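Side-chain contacts in foldase protein PrsA 2 (Bacillus anthracis, PDB 6VJ4), which catalyses cis-trans isomerisation of peptidyl-proline bonds, assists the folding of secreted proteins after their export, and is important for secretion of the protective antigen: residues K124-K129 and Y190-L195; K91-S96 and K227-S232. All coordinates share one frame; numbering follows the deposited sequence.

Contact 1 of 2, residues K124-K129 and Y190-L195; sequences KEIKKK and YHIIKL
This is an apolar helix-on-sheet contact inside the parvulin-type (PpiC) rotamase domain, made by Ile126 and Lys127 of helix 120-131 against Ile192 of strand 189-198. The backbones come nearest at Lys127 and Ile192, whose CA atoms are 7.0 Å apart. Ile192 is the single residue of 190-195 that touches the helix segment, and its longer branch serves both partners. Ile192 CG1 meets the methyl CG2 of Ile126 at 4.2 Å, and the two isoleucine side chains cross at a slant. Ile192 CD1 lies against CB of Lys127, also at 4.2 Å. Ile192 CG1 stands anti to the carbonyl carbon (chi1 -63°). The turn at chi2 (-62°) then bends CD1 out of the extended line, and it lies against the base of the lysine. Lys127 gives only its CB here. Its chain then leads away, and NZ forms a salt bridge with Asp131 one helical turn on. Ile126 also packs on Ile115 and Val117 of strand 110-117, so the helix rests on two neighbouring strands of the antiparallel sheet. Leu130 of the same helix, with Ile180 and Pro183 from loops, adds to the surroundings of Ile192. No hydrogen bond or salt bridge joins the two segments. Between them the contact is van der Waals packing alone, and the lysine charge is paired with Asp131.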
ATOM      1  N   LYS A 124     -26.296  35.236 -16.288  1.00 28.21           N
ATOM      2  CA  LYS A 124     -27.692  35.387 -16.775  1.00 27.90           C
ATOM      3  C   LYS A 124     -27.906  36.815 -17.290  1.00 28.59           C
ATOM      4  O   LYS A 124     -28.569  36.968 -18.324  1.00 30.49           O
ATOM      5  CB  LYS A 124     -28.692  35.070 -15.666  1.00 31.17           C
ATOM      6  CG  LYS A 124     -28.783  33.608 -15.264  1.00 34.00           C
ATOM      7  CD  LYS A 124     -29.801  33.366 -14.172  1.00 39.24           C
ATOM      8  CE  LYS A 124     -29.915  31.905 -13.787  1.00 44.69           C
ATOM      9  NZ  LYS A 124     -30.871  31.708 -12.669  1.00 50.66           N
ATOM     10  N   GLU A 125     -27.342  37.808 -16.604  1.00 29.79           N
ATOM     11  CA  GLU A 125     -27.541  39.213 -17.042  1.00 33.42           C
ATOM     12  C   GLU A 125     -26.769  39.424 -18.351  1.00 31.24           C
ATOM     13  O   GLU A 125     -27.295  40.140 -19.222  1.00 30.89           O
ATOM     14  CB  GLU A 125     -27.211  40.173 -15.902  1.00 37.24           C
ATOM     15  CG  GLU A 125     -28.237  40.132 -14.775  1.00 42.34           C
ATOM     16  CD  GLU A 125     -29.663  40.472 -15.194  1.00 43.98           C
ATOM     17  OE1 GLU A 125     -30.592  39.764 -14.769  1.00 48.36           O
ATOM     18  OE2 GLU A 125     -29.844  41.453 -15.935  1.00 49.95           O
ATOM     19  N   ILE A 126     -25.618  38.766 -18.520  1.00 30.14           N
ATOM     20  CA  ILE A 126     -24.879  38.882 -19.813  1.00 30.48           C
ATOM     21  C   ILE A 126     -25.734  38.283 -20.926  1.00 28.04           C
ATOM     22  O   ILE A 126     -25.829  38.908 -21.985  1.00 28.31           O
ATOM     23  CB  ILE A 126     -23.477  38.255 -19.715  1.00 30.60           C
ATOM     24  CG1 ILE A 126     -22.560  39.215 -18.954  1.00 34.88           C
ATOM     25  CG2 ILE A 126     -22.912  37.918 -21.087  1.00 30.08           C
ATOM     26  CD1 ILE A 126     -21.232  38.657 -18.601  1.00 33.61           C
ATOM     27  N   LYS A 127     -26.333  37.109 -20.682  1.00 26.43           N
ATOM     28  CA  LYS A 127     -27.189  36.453 -21.704  1.00 28.58           C
ATOM     29  C   LYS A 127     -28.346  37.394 -22.094  1.00 29.39           C
ATOM     30  O   LYS A 127     -28.622  37.535 -23.297  1.00 32.04           O
ATOM     31  CB  LYS A 127     -27.732  35.127 -21.149  1.00 30.05           C
ATOM     32  CG  LYS A 127     -28.620  34.337 -22.099  1.00 32.96           C
ATOM     33  CD  LYS A 127     -27.962  34.039 -23.427  1.00 35.86           C
ATOM     34  CE  LYS A 127     -28.626  32.924 -24.216  1.00 38.79           C
ATOM     35  NZ  LYS A 127     -30.046  33.208 -24.498  1.00 41.56           N
ATOM     36  N   LYS A 128     -28.980  38.006 -21.107  1.00 33.60           N
ATOM     37  CA  LYS A 128     -30.109  38.945 -21.360  1.00 35.97           C
ATOM     38  C   LYS A 128     -29.668  40.075 -22.306  1.00 36.09           C
ATOM     39  O   LYS A 128     -30.418  40.364 -23.271  1.00 39.28           O
ATOM     40  CB  LYS A 128     -30.646  39.482 -20.033  1.00 42.11           C
ATOM     41  CG  LYS A 128     -31.564  38.529 -19.281  1.00 43.95           C
ATOM     42  CD  LYS A 128     -32.166  39.149 -18.041  1.00 48.49           C
ATOM     43  CE  LYS A 128     -33.131  38.231 -17.319  1.00 52.76           C
ATOM     44  NZ  LYS A 128     -32.463  36.995 -16.849  1.00 56.00           N
ATOM     45  N   LYS A 129     -28.459  40.606 -22.112  1.00 32.51           N
ATOM     46  CA  LYS A 129     -27.941  41.727 -22.950  1.00 32.59           C
ATOM     47  C   LYS A 129     -27.671  41.228 -24.369  1.00 30.39           C
ATOM     48  O   LYS A 129     -28.082  41.898 -25.341  1.00 29.45           O
ATOM     49  CB  LYS A 129     -26.684  42.328 -22.319  1.00 32.62           C
ATOM     50  CG  LYS A 129     -26.917  43.227 -21.110  1.00 40.26           C
ATOM     51  CD  LYS A 129     -25.633  43.654 -20.460  1.00 41.98           C
ATOM     52  CE  LYS A 129     -25.830  44.503 -19.222  1.00 48.53           C
ATOM     53  NZ  LYS A 129     -24.526  44.788 -18.578  1.00 48.84           N
ATOM     54  N   TYR A 190     -18.751  30.294 -14.919  1.00 25.88           N
ATOM     55  CA  TYR A 190     -19.918  30.150 -15.816  1.00 23.52           C
ATOM     56  C   TYR A 190     -19.563  30.740 -17.169  1.00 23.53           C
ATOM     57  O   TYR A 190     -19.062  31.893 -17.224  1.00 23.34           O
ATOM     58  CB  TYR A 190     -21.162  30.859 -15.269  1.00 25.41           C
ATOM     59  CG  TYR A 190     -21.710  30.197 -14.044  1.00 30.05           C
ATOM     60  CD1 TYR A 190     -22.619  29.158 -14.142  1.00 33.48           C
ATOM     61  CD2 TYR A 190     -21.287  30.592 -12.784  1.00 39.49           C
ATOM     62  CE1 TYR A 190     -23.109  28.527 -13.005  1.00 38.51           C
ATOM     63  CE2 TYR A 190     -21.765  29.972 -11.643  1.00 43.65           C
ATOM     64  CZ  TYR A 190     -22.668  28.929 -11.757  1.00 44.65           C
ATOM     65  OH  TYR A 190     -23.139  28.321 -10.629  1.00 55.68           O
ATOM     66  N   HIS A 191     -19.899  30.003 -18.233  1.00 22.13           N
ATOM     67  CA  HIS A 191     -19.569  30.442 -19.598  1.00 22.81           C
ATOM     68  C   HIS A 191     -20.828  30.770 -20.377  1.00 23.35           C
ATOM     69  O   HIS A 191     -21.842  30.071 -20.204  1.00 24.30           O
ATOM     70  CB  HIS A 191     -18.876  29.340 -20.425  1.00 22.22           C
ATOM     71  CG  HIS A 191     -17.669  28.740 -19.809  1.00 23.28           C
ATOM     72  ND1 HIS A 191     -16.391  29.096 -20.204  1.00 22.99           N
ATOM     73  CD2 HIS A 191     -17.527  27.810 -18.842  1.00 26.18           C
ATOM     74  CE1 HIS A 191     -15.517  28.418 -19.502  1.00 25.84           C
ATOM     75  NE2 HIS A 191     -16.182  27.621 -18.650  1.00 28.64           N
ATOM     76  N   ILE A 192     -20.755  31.851 -21.134  1.00 21.01           N
ATOM     77  CA  ILE A 192     -21.754  32.090 -22.194  1.00 20.88           C
ATOM     78  C   ILE A 192     -20.984  31.763 -23.472  1.00 19.22           C
ATOM     79  O   ILE A 192     -19.922  32.382 -23.714  1.00 19.06           O
ATOM     80  CB  ILE A 192     -22.327  33.502 -22.174  1.00 23.46           C
ATOM     81  CG1 ILE A 192     -23.075  33.764 -20.864  1.00 26.02           C
ATOM     82  CG2 ILE A 192     -23.225  33.701 -23.370  1.00 22.33           C
ATOM     83  CD1 ILE A 192     -24.264  32.860 -20.634  1.00 27.49           C
ATOM     84  N   ILE A 193     -21.494  30.802 -24.246  1.00 19.55           N
ATOM     85  CA  ILE A 193     -20.747  30.282 -25.421  1.00 19.90           C
ATOM     86  C   ILE A 193     -21.495  30.616 -26.711  1.00 18.25           C
ATOM     87  O   ILE A 193     -22.762  30.525 -26.730  1.00 21.19           O
ATOM     88  CB  ILE A 193     -20.572  28.752 -25.294  1.00 20.42           C
ATOM     89  CG1 ILE A 193     -19.996  28.328 -23.944  1.00 20.16           C
ATOM     90  CG2 ILE A 193     -19.761  28.204 -26.471  1.00 20.78           C
ATOM     91  CD1 ILE A 193     -20.016  26.815 -23.703  1.00 22.90           C
ATOM     92  N   LYS A 194     -20.745  31.013 -27.728  1.00 18.48           N
ATOM     93  CA  LYS A 194     -21.317  31.241 -29.064  1.00 19.97           C
ATOM     94  C   LYS A 194     -20.564  30.355 -30.054  1.00 21.35           C
ATOM     95  O   LYS A 194     -19.352  30.475 -30.147  1.00 19.97           O
ATOM     96  CB  LYS A 194     -21.220  32.714 -29.466  1.00 21.58           C
ATOM     97  CG  LYS A 194     -21.818  33.013 -30.819  1.00 24.13           C
ATOM     98  CD  LYS A 194     -21.844  34.460 -31.212  1.00 26.08           C
ATOM     99  CE  LYS A 194     -20.476  35.099 -31.247  1.00 30.26           C
ATOM    100  NZ  LYS A 194     -20.515  36.443 -31.890  1.00 32.52           N
ATOM    101  N   LEU A 195     -21.278  29.478 -30.764  1.00 19.40           N
ATOM    102  CA  LEU A 195     -20.577  28.660 -31.771  1.00 20.01           C
ATOM    103  C   LEU A 195     -20.403  29.485 -33.042  1.00 19.85           C
ATOM    104  O   LEU A 195     -21.381  30.029 -33.514  1.00 22.82           O
ATOM    105  CB  LEU A 195     -21.398  27.401 -32.051  1.00 20.79           C
ATOM    106  CG  LEU A 195     -20.739  26.458 -33.057  1.00 22.34           C
ATOM    107  CD1 LEU A 195     -19.494  25.805 -32.500  1.00 23.91           C
ATOM    108  CD2 LEU A 195     -21.747  25.414 -33.495  1.00 24.22           C
TER

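Contact 2 of 2, residues K91-S96 and K227-S232; sequences KAIKQS and KKLLQS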
ATOM      1  N   LYS A  91       3.942   4.128 -20.902  1.00 46.91           N
ATOM      2  CA  LYS A  91       3.284   2.937 -21.497  1.00 46.54           C
ATOM      3  C   LYS A  91       1.866   2.815 -20.928  1.00 44.53           C
ATOM      4  O   LYS A  91       0.943   2.494 -21.708  1.00 44.31           O
ATOM      5  CB  LYS A  91       4.120   1.681 -21.224  1.00 48.62           C
ATOM      6  CG  LYS A  91       3.582   0.392 -21.826  1.00 51.58           C
ATOM      7  CD  LYS A  91       4.413  -0.831 -21.486  1.00 55.97           C
ATOM      8  CE  LYS A  91       3.836  -2.115 -22.047  1.00 59.97           C
ATOM      9  NZ  LYS A  91       4.640  -3.299 -21.663  1.00 63.32           N
ATOM     10  N   ALA A  92       1.702   3.084 -19.628  1.00 43.88           N
ATOM     11  CA  ALA A  92       0.380   3.008 -18.959  1.00 45.52           C
ATOM     12  C   ALA A  92      -0.568   4.066 -19.549  1.00 45.98           C
ATOM     13  O   ALA A  92      -1.759   3.754 -19.770  1.00 43.51           O
ATOM     14  CB  ALA A  92       0.545   3.209 -17.478  1.00 46.94           C
ATOM     15  N   ILE A  93      -0.061   5.277 -19.761  1.00 46.35           N
ATOM     16  CA  ILE A  93      -0.898   6.377 -20.324  1.00 49.26           C
ATOM     17  C   ILE A  93      -1.264   6.014 -21.767  1.00 49.65           C
ATOM     18  O   ILE A  93      -2.424   6.244 -22.156  1.00 47.54           O
ATOM     19  CB  ILE A  93      -0.174   7.734 -20.206  1.00 52.67           C
ATOM     20  CG1 ILE A  93       0.077   8.096 -18.739  1.00 55.67           C
ATOM     21  CG2 ILE A  93      -0.950   8.832 -20.921  1.00 54.62           C
ATOM     22  CD1 ILE A  93       0.971   9.292 -18.539  1.00 57.30           C
ATOM     23  N   LYS A  94      -0.320   5.441 -22.514  1.00 47.34           N
ATOM     24  CA  LYS A  94      -0.602   5.044 -23.918  1.00 49.91           C
ATOM     25  C   LYS A  94      -1.671   3.944 -23.925  1.00 48.91           C
ATOM     26  O   LYS A  94      -2.543   3.985 -24.805  1.00 49.33           O
ATOM     27  CB  LYS A  94       0.686   4.610 -24.627  1.00 53.76           C
ATOM     28  CG  LYS A  94       0.517   4.245 -26.094  1.00 58.89           C
ATOM     29  CD  LYS A  94       1.813   4.147 -26.871  1.00 63.85           C
ATOM     30  CE  LYS A  94       1.571   3.961 -28.357  1.00 68.95           C
ATOM     31  NZ  LYS A  94       2.831   3.923 -29.136  1.00 73.33           N
ATOM     32  N   GLN A  95      -1.627   3.013 -22.964  1.00 43.99           N
ATOM     33  CA  GLN A  95      -2.630   1.917 -22.918  1.00 45.80           C
ATOM     34  C   GLN A  95      -3.956   2.421 -22.335  1.00 42.96           C
ATOM     35  O   GLN A  95      -4.970   1.763 -22.584  1.00 44.73           O
ATOM     36  CB  GLN A  95      -2.081   0.717 -22.146  1.00 47.19           C
ATOM     37  CG  GLN A  95      -0.946   0.027 -22.889  1.00 51.09           C
ATOM     38  CD  GLN A  95      -0.362  -1.157 -22.158  1.00 53.05           C
ATOM     39  OE1 GLN A  95       0.681  -1.678 -22.537  1.00 57.33           O
ATOM     40  NE2 GLN A  95      -1.038  -1.603 -21.113  1.00 53.94           N
ATOM     41  N   SER A  96      -3.960   3.561 -21.637  1.00 44.20           N
ATOM     42  CA  SER A  96      -5.223   4.097 -21.056  1.00 45.22           C
ATOM     43  C   SER A  96      -6.178   4.543 -22.173  1.00 43.26           C
ATOM     44  O   SER A  96      -7.380   4.717 -21.898  1.00 45.93           O
ATOM     45  CB  SER A  96      -4.956   5.255 -20.131  1.00 46.02           C
ATOM     46  OG  SER A  96      -4.673   6.438 -20.868  1.00 45.41           O
ATOM     47  N   LYS A 227      -1.633  11.354 -12.512  1.00 74.95           N
ATOM     48  CA  LYS A 227      -1.712  11.136 -11.041  1.00 78.79           C
ATOM     49  C   LYS A 227      -3.054  10.473 -10.697  1.00 76.55           C
ATOM     50  O   LYS A 227      -3.058   9.582  -9.824  1.00 76.43           O
ATOM     51  CB  LYS A 227      -1.433  12.458 -10.314  1.00 84.31           C
ATOM     52  CG  LYS A 227      -0.003  12.964 -10.490  1.00 85.28           C
ATOM     53  CD  LYS A 227       0.267  14.338  -9.927  1.00 90.00           C
ATOM     54  CE  LYS A 227       1.693  14.783 -10.175  1.00 94.16           C
ATOM     55  NZ  LYS A 227       1.955  16.134  -9.628  1.00 99.91           N
ATOM     56  N   LYS A 228      -4.142  10.865 -11.367  1.00 74.85           N
ATOM     57  CA  LYS A 228      -5.457  10.204 -11.134  1.00 76.42           C
ATOM     58  C   LYS A 228      -5.356   8.746 -11.610  1.00 69.51           C
ATOM     59  O   LYS A 228      -6.064   7.889 -11.051  1.00 67.64           O
ATOM     60  CB  LYS A 228      -6.580  10.984 -11.831  1.00 81.85           C
ATOM     61  CG  LYS A 228      -6.872  12.360 -11.237  1.00 88.31           C
ATOM     62  CD  LYS A 228      -7.804  13.224 -12.074  1.00 93.83           C
ATOM     63  CE  LYS A 228      -9.191  12.640 -12.251  1.00 96.12           C
ATOM     64  NZ  LYS A 228      -9.905  12.507 -10.958  1.00 98.99           N
ATOM     65  N   LEU A 229      -4.485   8.487 -12.593  1.00 66.89           N
ATOM     66  CA  LEU A 229      -4.262   7.114 -13.125  1.00 66.96           C
ATOM     67  C   LEU A 229      -3.492   6.297 -12.085  1.00 65.78           C
ATOM     68  O   LEU A 229      -3.735   5.083 -11.988  1.00 66.67           O
ATOM     69  CB  LEU A 229      -3.484   7.203 -14.443  1.00 68.04           C
ATOM     70  CG  LEU A 229      -3.046   5.872 -15.056  1.00 69.91           C
ATOM     71  CD1 LEU A 229      -4.221   4.919 -15.211  1.00 72.50           C
ATOM     72  CD2 LEU A 229      -2.367   6.095 -16.398  1.00 69.50           C
ATOM     73  N   LEU A 230      -2.589   6.947 -11.348  1.00 65.27           N
ATOM     74  CA  LEU A 230      -1.812   6.239 -10.295  1.00 67.47           C
ATOM     75  C   LEU A 230      -2.754   5.865  -9.141  1.00 70.36           C
ATOM     76  O   LEU A 230      -2.739   4.689  -8.732  1.00 72.20           O
ATOM     77  CB  LEU A 230      -0.662   7.139  -9.831  1.00 67.56           C
ATOM     78  CG  LEU A 230       0.219   6.580  -8.712  1.00 70.44           C
ATOM     79  CD1 LEU A 230       0.725   5.184  -9.044  1.00 71.35           C
ATOM     80  CD2 LEU A 230       1.383   7.518  -8.433  1.00 72.09           C
ATOM     81  N   GLN A 231      -3.571   6.818  -8.672  1.00 74.15           N
ATOM     82  CA  GLN A 231      -4.520   6.571  -7.548  1.00 80.54           C
ATOM     83  C   GLN A 231      -5.492   5.441  -7.914  1.00 80.06           C
ATOM     84  O   GLN A 231      -5.785   4.604  -7.037  1.00 79.72           O
ATOM     85  CB  GLN A 231      -5.306   7.841  -7.215  1.00 87.56           C
ATOM     86  CG  GLN A 231      -4.443   8.991  -6.713  1.00 91.03           C
ATOM     87  CD  GLN A 231      -5.249  10.251  -6.492  1.00 96.35           C
ATOM     88  OE1 GLN A 231      -6.465  10.277  -6.678  1.00 96.82           O
ATOM     89  NE2 GLN A 231      -4.571  11.315  -6.096  1.00100.04           N
ATOM     90  N   SER A 232      -5.988   5.433  -9.155  1.00 80.07           N
ATOM     91  CA  SER A 232      -6.937   4.378  -9.597  1.00 84.17           C
ATOM     92  C   SER A 232      -6.216   3.027  -9.662  1.00 84.34           C
ATOM     93  O   SER A 232      -6.826   2.018  -9.269  1.00 87.75           O
ATOM     94  CB  SER A 232      -7.572   4.725 -10.919  1.00 84.74           C
ATOM     95  OG  SER A 232      -6.590   4.856 -11.935  1.00 85.76           O
TER
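Leu229 lays its CD2 methyl over Ile93 and Ala92, in a helix-helix contact between helix 223-236 and the C-terminal part of helix 76-95. Both belong to the helical part of PrsA, and 130 residues, the rotamase domain among them, separate the segments. Leu229 is the sole residue of 227-232 that touches the other segment. Its CG is anti to the backbone N (chi1 174°), which carries the branch out toward the partner helix. Leu229 CD2 is 3.9 Å from Ile93 CG1, the closest approach between the two segments. Leu229 CD2 also lies 4.2 Å from Ala92 CB and 4.1 Å from Ala92 O. The leucine methyl thus reaches the helix backbone as well as the alanine methyl. Ile93 also packs on Arg219 and Thr220, so a third helix, 204-220, meets the same region, while Ala92 touches Tyr42. Arg219 is also hydrogen-bonded to Ser96 OG. Ser96 OG donates to Ile93 O at 2.6 Å, with a C=O...OG angle of 132° and OG tilted 19° from the carbonyl plane.

Overall arrangement
Contact 1 lies in the PpiC rotamase domain, and contact 2 in the helical part of the chain. Their centres are 36 Å apart, on opposite sides of the chain's centre. Their nearest atoms are about 18 Å apart, so they do not touch. In sequence, contact 1 is nested inside the loop closed by contact 2. The rotamase domain is thus an insertion between the helices that contact 2 brings together. Strand 189-198 also carries His191, paired with His114; in parvulin-type isomerases such a histidine pair belongs to the active-site region. Contact 1 is thus the nearer of the two to the probable catalytic site.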